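Local coordinates for protein cytosine deaminase (Klebsiella pneumoniae, PDB 4R85) that catalyses the hydrolytic deamination of cytosine and probably of 5-methylcytosine, which it binds beside an iron(II) ion in an amidohydrolase-fold active site, at residues R343-D346 with F347-D350; N321-R324 with I325-A328; A294-R298 with A299-V303; Y381-R385 with R386-V390. All coordinates share one frame; numbering follows the deposited sequence.

Interaction 1: residues R343-D346 with F347-D350; sequences RCLD and FVTD
R343 lays its guanidinium against the ring of F347, four residues on, in a worked example of how a short 3-10 turn gathers polar and aromatic groups. The planes are 41° apart, and ring atom F347 CZ sits 3.6 Å from R343 CZ, over one guanidinium face but offset toward its rim. Bends at chi2 and chi3 fold the arginine back, and NE and NH1 both donate to D346 OD2, a side-on salt bridge to a single oxygen; NH2 continues to D297. C344 contributes its carbonyl: F347 N donates to C344 O over 3.2 Å, closing the 3-10 turn. Next, the carbonyl of L345 is doubly used. V348 N donates to L345 O at 3.1 Å and T349 OG1 at 2.8 Å, from opposite faces of the carbonyl plane. Because OG1 of T349 lies between its own backbone N and carbonyl carbon (chi1 58°), the hydroxyl turns back to this oxygen and not forward as a cap, although T349 is the N-cap residue of helix 350-355. The leucine side chain meets V348 through CD2 and CG2, 4.1 Å apart. D346 closes the sequence with OD1, which faces D350 OD2 at 3.8 Å. A water donates to D350 OD2 at 2.6 Å and more weakly to D346 OD1. R343 and R9 both pair with D346, whereas R9 is only weakly linked to D350; their positive charge, with the bridging water, would probably ease the repulsion between the two carboxylates.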
loop_
_atom_site.group_PDB
_atom_site.type_symbol
_atom_site.label_atom_id
_atom_site.label_comp_id
_atom_site.label_asym_id
_atom_site.label_seq_id
_atom_site.Cartn_x
_atom_site.Cartn_y
_atom_site.Cartn_z
ATOM N N ARG A 343 -9.693 -3.678 -15.017
ATOM C CA ARG A 343 -9.148 -5.019 -15.275
ATOM C C ARG A 343 -7.931 -5.347 -14.401
ATOM O O ARG A 343 -7.166 -6.263 -14.722
ATOM C CB ARG A 343 -8.783 -5.192 -16.766
ATOM C CG ARG A 343 -7.922 -4.076 -17.392
ATOM C CD ARG A 343 -6.469 -4.050 -16.903
ATOM N NE ARG A 343 -5.746 -5.273 -17.251
ATOM C CZ ARG A 343 -4.649 -5.304 -17.999
ATOM N NH1 ARG A 343 -4.070 -6.468 -18.285
ATOM N NH2 ARG A 343 -4.125 -4.173 -18.458
ATOM N N CYS A 344 -7.735 -4.603 -13.316
ATOM C CA CYS A 344 -6.500 -4.752 -12.526
ATOM C C CYS A 344 -6.345 -6.120 -11.869
ATOM O O CYS A 344 -5.229 -6.522 -11.505
ATOM C CB CYS A 344 -6.378 -3.651 -11.467
ATOM S SG CYS A 344 -7.658 -3.706 -10.185
ATOM N N LEU A 345 -7.438 -6.859 -11.717
ATOM C CA LEU A 345 -7.306 -8.185 -11.100
ATOM C C LEU A 345 -6.529 -9.180 -11.980
ATOM O O LEU A 345 -6.043 -10.210 -11.480
ATOM C CB LEU A 345 -8.668 -8.755 -10.674
ATOM C CG LEU A 345 -9.296 -8.105 -9.433
ATOM C CD1 LEU A 345 -10.654 -8.735 -9.098
ATOM C CD2 LEU A 345 -8.343 -8.172 -8.228
ATOM N N ASP A 346 -6.399 -8.864 -13.271
ATOM C CA ASP A 346 -5.535 -9.633 -14.178
ATOM C C ASP A 346 -4.150 -9.903 -13.575
ATOM O O ASP A 346 -3.579 -10.981 -13.755
ATOM C CB ASP A 346 -5.292 -8.877 -15.488
ATOM C CG ASP A 346 -6.504 -8.842 -16.409
ATOM O OD1 ASP A 346 -7.512 -9.546 -16.162
ATOM O OD2 ASP A 346 -6.420 -8.102 -17.414
ATOM N N PHE A 347 -3.601 -8.908 -12.890
ATOM C CA PHE A 347 -2.205 -8.960 -12.445
ATOM C C PHE A 347 -1.953 -9.875 -11.256
ATOM O O PHE A 347 -0.797 -10.144 -10.913
ATOM C CB PHE A 347 -1.679 -7.545 -12.171
ATOM C CG PHE A 347 -1.746 -6.653 -13.379
ATOM C CD1 PHE A 347 -0.910 -6.880 -14.465
ATOM C CD2 PHE A 347 -2.666 -5.620 -13.449
ATOM C CE1 PHE A 347 -0.978 -6.080 -15.598
ATOM C CE2 PHE A 347 -2.741 -4.819 -14.576
ATOM C CZ PHE A 347 -1.896 -5.045 -15.650
ATOM N N VAL A 348 -3.029 -10.354 -10.632
ATOM C CA VAL A 348 -2.898 -11.261 -9.493
ATOM C C VAL A 348 -3.738 -12.523 -9.655
ATOM O O VAL A 348 -3.868 -13.312 -8.720
ATOM C CB VAL A 348 -3.251 -10.572 -8.181
ATOM C CG1 VAL A 348 -2.279 -9.408 -7.928
ATOM C CG2 VAL A 348 -4.689 -10.092 -8.212
ATOM N N THR A 349 -4.313 -12.703 -10.841
ATOM C CA THR A 349 -5.021 -13.934 -11.173
ATOM C C THR A 349 -4.563 -14.495 -12.528
ATOM O O THR A 349 -3.592 -15.256 -12.600
ATOM C CB THR A 349 -6.590 -13.761 -11.144
ATOM O OG1 THR A 349 -6.996 -12.739 -12.065
ATOM C CG2 THR A 349 -7.082 -13.425 -9.729
ATOM N N ASP A 350 -5.266 -14.120 -13.594
ATOM C CA ASP A 350 -5.001 -14.633 -14.943
ATOM C C ASP A 350 -3.546 -14.568 -15.392
ATOM O O ASP A 350 -3.015 -15.552 -15.910
ATOM C CB ASP A 350 -5.856 -13.899 -15.991
ATOM C CG ASP A 350 -7.348 -14.050 -15.752
ATOM O OD1 ASP A 350 -7.757 -14.906 -14.934
ATOM O OD2 ASP A 350 -8.120 -13.312 -16.403
HETATM O O HOH W 1 -7.226 -12.036 -18.430
#

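Interaction 2: residues N321-R324 with I325-A328; sequences NILR and ILDA
Bonds from L326 N to I322 O (2.9 Å), D327 N to L323 O (3.0 Å) and A328 N to R324 O (3.1 Å) carry the backbone of 322-328 through the first turns of helix 322-332. The motif at its start is an asparagine N-cap, and it illustrates how a side chain replaces a missing helical acceptor: OD1 of N321 accepts from L323 N at 3.1 Å, with the donor well above the amide carbonyl plane. With CG anti to the backbone N (chi1 -176°), N321 brings that oxygen back over the first turn. On the buried flank, L323 and L326 lie side by side and point the same way, CD2 to CD2 at 4.1 Å, with F52 of strand 47-57 packing on L323 and F305 on L326. Farther round, a bend at chi3 brings one face of the R324 guanidinium over I325 CD1, which stands 3.8 Å from R324 NH2. The charged end of this arginine serves the dimer: D327 of the second subunit receives a salt bridge from R324 NH1, and R324 of that subunit pairs in return with D327 OD1 here. NH2 also donates to Y315 OH. The leucines thus face strands 47-57 and 303-305, while the charged pair faces the subunit interface. A water lies 2.7 Å from D327 OD1 and 3.2 Å from R324 O.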
loop_
_atom_site.group_PDB
_atom_site.type_symbol
_atom_site.label_atom_id
_atom_site.label_comp_id
_atom_site.label_asym_id
_atom_site.label_seq_id
_atom_site.Cartn_x
_atom_site.Cartn_y
_atom_site.Cartn_z
ATOM N N ASN A 321 -1.570 -11.202 1.918
ATOM C CA ASN A 321 -2.652 -10.572 1.136
ATOM C C ASN A 321 -2.172 -9.941 -0.174
ATOM O O ASN A 321 -1.609 -8.846 -0.173
ATOM C CB ASN A 321 -3.383 -9.525 1.985
ATOM C CG ASN A 321 -4.580 -8.907 1.266
ATOM O OD1 ASN A 321 -5.067 -9.436 0.266
ATOM N ND2 ASN A 321 -5.066 -7.789 1.788
ATOM N N ILE A 322 -2.404 -10.632 -1.288
ATOM C CA ILE A 322 -1.943 -10.154 -2.596
ATOM C C ILE A 322 -2.645 -8.859 -3.048
ATOM O O ILE A 322 -2.116 -8.110 -3.882
ATOM C CB ILE A 322 -2.080 -11.256 -3.686
ATOM C CG1 ILE A 322 -1.200 -10.936 -4.904
ATOM C CG2 ILE A 322 -3.533 -11.426 -4.101
ATOM C CD1 ILE A 322 0.136 -11.647 -4.907
ATOM N N LEU A 323 -3.821 -8.576 -2.494
ATOM C CA LEU A 323 -4.520 -7.333 -2.850
ATOM C C LEU A 323 -3.756 -6.104 -2.356
ATOM O O LEU A 323 -3.862 -5.020 -2.933
ATOM C CB LEU A 323 -5.947 -7.324 -2.308
ATOM C CG LEU A 323 -6.912 -8.279 -3.019
ATOM C CD1 LEU A 323 -8.334 -8.098 -2.504
ATOM C CD2 LEU A 323 -6.844 -8.079 -4.531
ATOM N N ARG A 324 -2.987 -6.271 -1.284
ATOM C CA ARG A 324 -2.182 -5.172 -0.780
ATOM C C ARG A 324 -1.066 -4.886 -1.788
ATOM O O ARG A 324 -0.741 -3.729 -2.054
ATOM C CB ARG A 324 -1.594 -5.512 0.603
ATOM C CG ARG A 324 -0.999 -4.317 1.341
ATOM C CD ARG A 324 -0.384 -4.721 2.702
ATOM N NE ARG A 324 0.651 -5.734 2.517
ATOM C CZ ARG A 324 1.953 -5.480 2.452
ATOM N NH1 ARG A 324 2.406 -4.238 2.592
ATOM N NH2 ARG A 324 2.809 -6.475 2.251
ATOM N N ILE A 325 -0.490 -5.954 -2.340
ATOM C CA ILE A 325 0.565 -5.853 -3.352
ATOM C C ILE A 325 0.050 -5.218 -4.637
ATOM O O ILE A 325 0.709 -4.358 -5.244
ATOM C CB ILE A 325 1.112 -7.248 -3.715
ATOM C CG1 ILE A 325 1.635 -7.969 -2.476
ATOM C CG2 ILE A 325 2.176 -7.166 -4.806
ATOM C CD1 ILE A 325 2.329 -7.109 -1.457
ATOM N N LEU A 326 -1.130 -5.662 -5.060
ATOM C CA LEU A 326 -1.776 -5.090 -6.224
ATOM C C LEU A 326 -1.939 -3.592 -6.045
ATOM O O LEU A 326 -1.597 -2.827 -6.930
ATOM C CB LEU A 326 -3.137 -5.757 -6.470
ATOM C CG LEU A 326 -3.973 -5.195 -7.626
ATOM C CD1 LEU A 326 -3.207 -5.309 -8.936
ATOM C CD2 LEU A 326 -5.320 -5.926 -7.719
ATOM N N ASP A 327 -2.457 -3.173 -4.894
ATOM C CA ASP A 327 -2.630 -1.752 -4.608
ATOM C C ASP A 327 -1.300 -0.996 -4.787
ATOM O O ASP A 327 -1.220 0.016 -5.507
ATOM C CB ASP A 327 -3.146 -1.591 -3.177
ATOM C CG ASP A 327 -3.549 -0.169 -2.846
ATOM O OD1 ASP A 327 -3.157 0.317 -1.759
ATOM O OD2 ASP A 327 -4.284 0.452 -3.645
ATOM N N ALA A 328 -0.255 -1.517 -4.151
ATOM C CA ALA A 328 1.075 -0.921 -4.215
ATOM C C ALA A 328 1.563 -0.810 -5.652
ATOM O O ALA A 328 2.069 0.228 -6.071
ATOM C CB ALA A 328 2.059 -1.758 -3.399
HETATM O O HOH W 2 -1.811 -1.355 -0.145
#

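Interaction 3: residues A294-R298 with A299-V303; sequences AELDR and AGINV
A299 is the first residue beyond the last turn of helix 293-298, and its amide meets that turn through A299 N to E295 O at 3.1 Å, with a weaker second bond to L296 O. Its methyl group lies over the same two carbonyls, CB being 3.4 Å from E295 O. G300 follows with a positive phi of 85°, and its N donates to D297 O at 3.0 Å. I301 then sends its N to L296 O, also 3.0 Å away. These two bonds back into the last turn, with the left-handed backbone of the glycine between them, define a Schellman motif, a textbook way of ending a helix; the backbone angles suit glycine, which has no CB to meet the preceding carbonyl oxygen. The reversal tips I301 toward the helix. I301 CD1 meets L296 CD2 at 4.0 Å, the two side chains crossing at a slant, an apolar contact extended by L260 of helix 250-263 and by F267 of strand 266-269. V303 comes last, at the start of barrel strand 303-305, where its CG1 packs 4.0 Å from D297 CB. CG1 is placed between the backbone N and carbonyl carbon (chi1 60°), which turns it to that methylene. The carboxylate of D297 has other duties: OD1 forms a salt bridge with R343, while OD2 accepts from a water. That water donates to I301 O as well and accepts from V303 N at 3.1 Å, linking the helix end to the strand.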
loop_
_atom_site.group_PDB
_atom_site.type_symbol
_atom_site.label_atom_id
_atom_site.label_comp_id
_atom_site.label_asym_id
_atom_site.label_seq_id
_atom_site.Cartn_x
_atom_site.Cartn_y
_atom_site.Cartn_z
ATOM N N ALA A 294 3.582 -1.167 -16.597
ATOM C CA ALA A 294 2.515 -0.657 -17.456
ATOM C C ALA A 294 2.906 -0.771 -18.932
ATOM O O ALA A 294 2.095 -1.129 -19.789
ATOM C CB ALA A 294 2.182 0.782 -17.098
ATOM N N GLU A 295 4.170 -0.481 -19.208
ATOM C CA GLU A 295 4.697 -0.486 -20.562
ATOM C C GLU A 295 4.793 -1.918 -21.139
ATOM O O GLU A 295 4.456 -2.154 -22.311
ATOM C CB GLU A 295 6.053 0.234 -20.583
ATOM C CG GLU A 295 5.979 1.759 -20.301
ATOM C CD GLU A 295 5.668 2.134 -18.834
ATOM O OE1 GLU A 295 5.852 1.297 -17.917
ATOM O OE2 GLU A 295 5.246 3.295 -18.597
ATOM N N LEU A 296 5.244 -2.869 -20.324
ATOM C CA LEU A 296 5.203 -4.279 -20.727
ATOM C C LEU A 296 3.770 -4.714 -21.090
ATOM O O LEU A 296 3.535 -5.320 -22.137
ATOM C CB LEU A 296 5.726 -5.169 -19.604
ATOM C CG LEU A 296 7.216 -4.987 -19.315
ATOM C CD1 LEU A 296 7.579 -5.511 -17.923
ATOM C CD2 LEU A 296 8.020 -5.695 -20.390
ATOM N N ASP A 297 2.824 -4.401 -20.212
ATOM C CA ASP A 297 1.439 -4.820 -20.406
ATOM C C ASP A 297 0.830 -4.197 -21.669
ATOM O O ASP A 297 0.139 -4.874 -22.431
ATOM C CB ASP A 297 0.603 -4.469 -19.167
ATOM C CG ASP A 297 -0.872 -4.795 -19.342
ATOM O OD1 ASP A 297 -1.665 -3.860 -19.607
ATOM O OD2 ASP A 297 -1.240 -5.984 -19.220
ATOM N N ARG A 298 1.090 -2.912 -21.888
ATOM C CA ARG A 298 0.631 -2.237 -23.097
ATOM C C ARG A 298 1.221 -2.841 -24.358
ATOM O O ARG A 298 0.588 -2.823 -25.414
ATOM C CB ARG A 298 0.907 -0.730 -23.030
ATOM C CG ARG A 298 0.088 -0.035 -21.962
ATOM C CD ARG A 298 0.170 1.487 -22.031
ATOM N NE ARG A 298 -0.331 2.074 -20.791
ATOM C CZ ARG A 298 0.435 2.668 -19.877
ATOM N NH1 ARG A 298 1.742 2.785 -20.078
ATOM N NH2 ARG A 298 -0.114 3.164 -18.770
ATOM N N ALA A 299 2.425 -3.388 -24.238
ATOM C CA ALA A 299 3.107 -4.031 -25.357
ATOM C C ALA A 299 2.575 -5.444 -25.615
ATOM O O ALA A 299 3.005 -6.107 -26.554
ATOM C CB ALA A 299 4.620 -4.073 -25.103
ATOM N N GLY A 300 1.647 -5.902 -24.781
ATOM C CA GLY A 300 1.078 -7.232 -24.943
ATOM C C GLY A 300 1.918 -8.323 -24.290
ATOM O O GLY A 300 1.790 -9.499 -24.609
ATOM N N ILE A 301 2.785 -7.928 -23.369
ATOM C CA ILE A 301 3.689 -8.864 -22.703
ATOM C C ILE A 301 3.061 -9.206 -21.357
ATOM O O ILE A 301 2.555 -8.326 -20.668
ATOM C CB ILE A 301 5.078 -8.225 -22.550
ATOM C CG1 ILE A 301 5.735 -8.079 -23.933
ATOM C CG2 ILE A 301 5.979 -9.016 -21.582
ATOM C CD1 ILE A 301 6.953 -7.173 -23.936
ATOM N N ASN A 302 3.046 -10.486 -21.004
ATOM C CA ASN A 302 2.420 -10.907 -19.756
ATOM C C ASN A 302 3.242 -10.500 -18.538
ATOM O O ASN A 302 4.398 -10.895 -18.414
ATOM C CB ASN A 302 2.230 -12.415 -19.731
ATOM C CG ASN A 302 1.338 -12.859 -18.591
ATOM O OD1 ASN A 302 0.238 -12.340 -18.420
ATOM N ND2 ASN A 302 1.815 -13.805 -17.795
ATOM N N VAL A 303 2.635 -9.732 -17.637
ATOM C CA VAL A 303 3.317 -9.305 -16.407
ATOM C C VAL A 303 2.352 -9.473 -15.227
ATOM O O VAL A 303 1.133 -9.396 -15.394
ATOM C CB VAL A 303 3.844 -7.840 -16.531
ATOM C CG1 VAL A 303 2.695 -6.867 -16.790
ATOM C CG2 VAL A 303 4.656 -7.411 -15.300
HETATM O O HOH W 3 0.325 -8.144 -19.055
#

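Interaction 4: residues Y381-R385 with R386-V390; sequences YEAVR and RQARV
The C-terminal end of helix 380-386, which leads through a loop into strand 390-395, offers a worked case of helix termination reinforced by side chains. R386 N closes the last regular turn on E382 O at 2.9 Å; A388 N then reaches back to A383 O, also at 2.9 Å. Between them Q387 adopts positive phi (51°), the first departure from helical angles. Its side chain bends at chi2 (-73°) to curl back, and NE2 donates to V384 O over 3.1 Å in a nearly straight bond of 171°. That bond lies in both the carbonyl plane and the amide plane, on an oxygen lone pair; the same NE2 probably also donates to L323 O of helix 322-332. On the other flank, E382 receives both arginines. R385 NH1 meets the syn lone pair of E382 OE1 at 3.0 Å, and its NE makes a weak bond to OE2. R386 NE adds a weak salt-bridge contact of 3.4 Å to E382 OE1, near the guanidinium plane of R386. Meanwhile R386 CG lies over one face of the R385 guanidinium, 3.6 Å from R385 NH1, so the two arginines overlap through aliphatic chain and flat cation. Shared in this way, E382 would balance the charge of both guanidinium groups, consistent with a held orientation for R385, whose NH2 bonds G318 O of the second subunit.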
loop_
_atom_site.group_PDB
_atom_site.type_symbol
_atom_site.label_atom_id
_atom_site.label_comp_id
_atom_site.label_asym_id
_atom_site.label_seq_id
_atom_site.Cartn_x
_atom_site.Cartn_y
_atom_site.Cartn_z
ATOM N N TYR A 381 -12.374 -2.784 -9.675
ATOM C CA TYR A 381 -12.148 -1.482 -9.052
ATOM C C TYR A 381 -12.488 -1.486 -7.566
ATOM O O TYR A 381 -11.696 -1.042 -6.734
ATOM C CB TYR A 381 -12.988 -0.420 -9.763
ATOM C CG TYR A 381 -13.007 0.917 -9.063
ATOM C CD1 TYR A 381 -11.934 1.790 -9.169
ATOM C CD2 TYR A 381 -14.100 1.310 -8.298
ATOM C CE1 TYR A 381 -11.947 3.017 -8.540
ATOM C CE2 TYR A 381 -14.124 2.536 -7.662
ATOM C CZ TYR A 381 -13.042 3.387 -7.790
ATOM O OH TYR A 381 -13.057 4.612 -7.166
ATOM N N GLU A 382 -13.674 -1.984 -7.233
ATOM C CA GLU A 382 -14.084 -2.045 -5.835
ATOM C C GLU A 382 -13.228 -3.024 -5.037
ATOM O O GLU A 382 -12.938 -2.786 -3.866
ATOM C CB GLU A 382 -15.574 -2.387 -5.731
ATOM C CG GLU A 382 -16.455 -1.233 -6.174
ATOM C CD GLU A 382 -16.315 -0.028 -5.250
ATOM O OE1 GLU A 382 -16.321 -0.224 -4.017
ATOM O OE2 GLU A 382 -16.190 1.109 -5.747
ATOM N N ALA A 383 -12.814 -4.115 -5.674
ATOM C CA ALA A 383 -11.967 -5.098 -5.002
ATOM C C ALA A 383 -10.682 -4.455 -4.482
ATOM O O ALA A 383 -10.328 -4.630 -3.313
ATOM C CB ALA A 383 -11.655 -6.277 -5.930
ATOM N N VAL A 384 -10.002 -3.683 -5.328
ATOM C CA VAL A 384 -8.744 -3.059 -4.909
ATOM C C VAL A 384 -8.971 -1.832 -4.016
ATOM O O VAL A 384 -8.209 -1.585 -3.069
ATOM C CB VAL A 384 -7.786 -2.743 -6.106
ATOM C CG1 VAL A 384 -8.254 -1.546 -6.913
ATOM C CG2 VAL A 384 -6.348 -2.505 -5.588
ATOM N N ARG A 385 -10.033 -1.082 -4.289
ATOM C CA ARG A 385 -10.303 0.116 -3.506
ATOM C C ARG A 385 -10.643 -0.236 -2.070
ATOM O O ARG A 385 -10.192 0.441 -1.143
ATOM C CB ARG A 385 -11.451 0.939 -4.085
ATOM C CG ARG A 385 -11.602 2.279 -3.374
ATOM C CD ARG A 385 -12.813 3.066 -3.858
ATOM N NE ARG A 385 -14.071 2.429 -3.482
ATOM C CZ ARG A 385 -14.649 2.529 -2.283
ATOM N NH1 ARG A 385 -15.802 1.908 -2.045
ATOM N NH2 ARG A 385 -14.080 3.243 -1.317
ATOM N N ARG A 386 -11.454 -1.278 -1.903
ATOM C CA ARG A 386 -11.912 -1.689 -0.579
ATOM C C ARG A 386 -11.022 -2.745 0.077
ATOM O O ARG A 386 -11.247 -3.090 1.232
ATOM C CB ARG A 386 -13.344 -2.216 -0.649
ATOM C CG ARG A 386 -14.322 -1.218 -1.244
ATOM C CD ARG A 386 -15.678 -1.301 -0.576
ATOM N NE ARG A 386 -16.585 -2.226 -1.239
ATOM C CZ ARG A 386 -17.011 -3.371 -0.711
ATOM N NH1 ARG A 386 -17.851 -4.144 -1.392
ATOM N NH2 ARG A 386 -16.605 -3.745 0.498
ATOM N N GLN A 387 -10.034 -3.250 -0.661
ATOM C CA GLN A 387 -9.244 -4.401 -0.230
ATOM C C GLN A 387 -10.189 -5.528 0.175
ATOM O O GLN A 387 -10.150 -6.013 1.310
ATOM C CB GLN A 387 -8.309 -4.014 0.921
ATOM C CG GLN A 387 -7.231 -3.013 0.515
ATOM C CD GLN A 387 -6.155 -3.650 -0.342
ATOM O OE1 GLN A 387 -5.312 -4.392 0.160
ATOM N NE2 GLN A 387 -6.193 -3.385 -1.645
ATOM N N ALA A 388 -11.052 -5.917 -0.765
ATOM C CA ALA A 388 -12.172 -6.814 -0.481
ATOM C C ALA A 388 -11.745 -8.120 0.177
ATOM O O ALA A 388 -10.789 -8.762 -0.250
ATOM C CB ALA A 388 -12.973 -7.098 -1.757
ATOM N N ARG A 389 -12.470 -8.494 1.223
ATOM C CA ARG A 389 -12.218 -9.729 1.941
ATOM C C ARG A 389 -12.646 -10.933 1.114
ATOM O O ARG A 389 -13.612 -10.868 0.351
ATOM C CB ARG A 389 -12.965 -9.704 3.275
ATOM C CG ARG A 389 -12.496 -8.587 4.196
ATOM C CD ARG A 389 -13.590 -8.116 5.148
ATOM N NE ARG A 389 -13.521 -8.762 6.459
ATOM C CZ ARG A 389 -14.285 -9.784 6.830
ATOM N NH1 ARG A 389 -15.176 -10.287 5.986
ATOM N NH2 ARG A 389 -14.156 -10.305 8.044
ATOM N N VAL A 390 -11.917 -12.031 1.263
ATOM C CA VAL A 390 -12.306 -13.284 0.638
ATOM C C VAL A 390 -13.316 -13.950 1.551
ATOM O O VAL A 390 -12.986 -14.346 2.676
ATOM C CB VAL A 390 -11.104 -14.215 0.446
ATOM C CG1 VAL A 390 -11.570 -15.601 0.000
ATOM C CG2 VAL A 390 -10.114 -13.604 -0.553
#

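In the fold
From the N terminus, interaction 3 comes first, turning helix 293-298 into barrel strand 303-305. Interaction 2 follows at the start of helix 322-332, then interaction 1 between helices 338-342 and 350-355, and finally interaction 4 where helix 380-386 gives way to strand 390-395. Each closes only a local turn; they stand in series, and none nests in or crosses another. In space interaction 1 is central, touching the other three: a salt bridge to 294-303 and apolar packing against 321-328 and 381-390. Interactions 2 and 4 also touch and both reach the second subunit, whereas interaction 3 does not touch interaction 2 or 4. Together they join the last barrel strand to the helices packed beyond it.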